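Local coordinates for protein CT_858 (Chlamydia trachomatis, PDB 3DOR) that is a secreted chlamydial protease, probably acting as a serine-type endopeptidase, at residues V407-Q410 with V411-Y414. Numbering follows the deposited sequence.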
# COMPACT_ATOMS: atom_id res chain seq x y z
N VAL B 407 -20.04 2.89 17.70
CA VAL B 407 -19.86 1.45 17.88
C VAL B 407 -20.80 0.90 18.94
O VAL B 407 -20.94 1.45 20.03
CB VAL B 407 -18.39 1.09 18.23
CG1 VAL B 407 -18.29 -0.37 18.69
CG2 VAL B 407 -17.51 1.31 17.00
N ASP B 408 -21.43 -0.22 18.58
CA ASP B 408 -22.42 -0.92 19.40
C ASP B 408 -22.19 -2.42 19.37
O ASP B 408 -21.33 -2.90 18.65
CB ASP B 408 -23.81 -0.67 18.81
CG ASP B 408 -24.74 -0.03 19.77
OD1 ASP B 408 -25.90 0.24 19.39
OD2 ASP B 408 -24.29 0.22 20.91
N LEU B 409 -22.98 -3.15 20.15
CA LEU B 409 -22.91 -4.60 20.14
C LEU B 409 -23.54 -4.94 18.78
O LEU B 409 -23.14 -5.89 18.10
CB LEU B 409 -23.76 -5.20 21.26
CG LEU B 409 -23.23 -6.41 22.05
CD1 LEU B 409 -24.42 -7.16 22.63
CD2 LEU B 409 -22.40 -7.34 21.17
N GLN B 410 -24.53 -4.14 18.40
CA GLN B 410 -25.22 -4.31 17.12
C GLN B 410 -24.21 -4.24 15.99
O GLN B 410 -24.27 -5.01 15.03
CB GLN B 410 -26.28 -3.21 16.94
CG GLN B 410 -26.98 -3.22 15.58
CD GLN B 410 -27.55 -4.59 15.21
OE1 GLN B 410 -26.81 -5.53 14.89
NE2 GLN B 410 -28.87 -4.70 15.25
N VAL B 411 -23.27 -3.31 16.12
CA VAL B 411 -22.23 -3.14 15.12
C VAL B 411 -21.33 -4.37 15.11
O VAL B 411 -21.01 -4.90 14.04
CB VAL B 411 -21.41 -1.86 15.41
CG1 VAL B 411 -20.15 -1.82 14.56
CG2 VAL B 411 -22.28 -0.63 15.12
N ALA B 412 -20.94 -4.84 16.30
CA ALA B 412 -20.09 -6.02 16.40
C ALA B 412 -20.81 -7.21 15.77
O ALA B 412 -20.21 -7.97 15.02
CB ALA B 412 -19.76 -6.32 17.87
N GLU B 413 -22.10 -7.35 16.06
CA GLU B 413 -22.88 -8.44 15.50
C GLU B 413 -22.99 -8.34 13.98
O GLU B 413 -23.01 -9.36 13.29
CB GLU B 413 -24.28 -8.48 16.12
CG GLU B 413 -24.28 -8.89 17.59
CD GLU B 413 -23.56 -10.22 17.80
OE1 GLU B 413 -23.85 -11.18 17.05
OE2 GLU B 413 -22.71 -10.32 18.72
N TYR B 414 -23.06 -7.12 13.45
CA TYR B 414 -23.13 -6.93 12.01
C TYR B 414 -21.83 -7.40 11.38
O TYR B 414 -21.84 -8.11 10.37
CB TYR B 414 -23.33 -5.45 11.64
CG TYR B 414 -24.76 -4.96 11.68
CD1 TYR B 414 -25.04 -3.62 11.94
CD2 TYR B 414 -25.84 -5.81 11.40
CE1 TYR B 414 -26.34 -3.13 11.92
CE2 TYR B 414 -27.15 -5.33 11.39
CZ TYR B 414 -27.39 -3.98 11.65
OH TYR B 414 -28.67 -3.47 11.62
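Gln410 carries CG anti to its own backbone N (chi1 175°) and then bends at chi2 (52°), which brings its amide over the ring of Tyr414, one helical turn on. The two planes lie 9° apart, a stacked amide-on-ring arrangement. Gln410 OE1 sits over the middle of the ring, 3.5 Å from Tyr414 CE2, while the Gln410 amide carbon CD lies 3.6 Å from Tyr414 CZ. The ring's own polar end is held elsewhere: Tyr414 OH hydrogen-bonds to His446 NE2.

Three backbone bonds close the first turn, from the N-H groups of Ala412, Glu413 and Tyr414 to the carbonyls of Asp408, Leu409 and Gln410. The middle one, Glu413 N to Leu409 O at 2.7 Å, is nearly straight. Leu409 and Glu413 point the same way, with Leu409 CD2 3.9 Å from Glu413 OE2, an oxygen whose salt bridge goes to Lys416. Val411 CG2 lies alongside Asp408, 3.6 Å from Asp408 N.

Asp408 takes the N-cap position without a capping bond from its side chain; separately, Leu409 N donates to Asn391 OD1 of helix 391-398. The whole is the N-terminal turn of helix 409-428, with i to i+4 backbone bonds and an i to i+4 glutamine-tyrosine stack, within the peptidase S41 region.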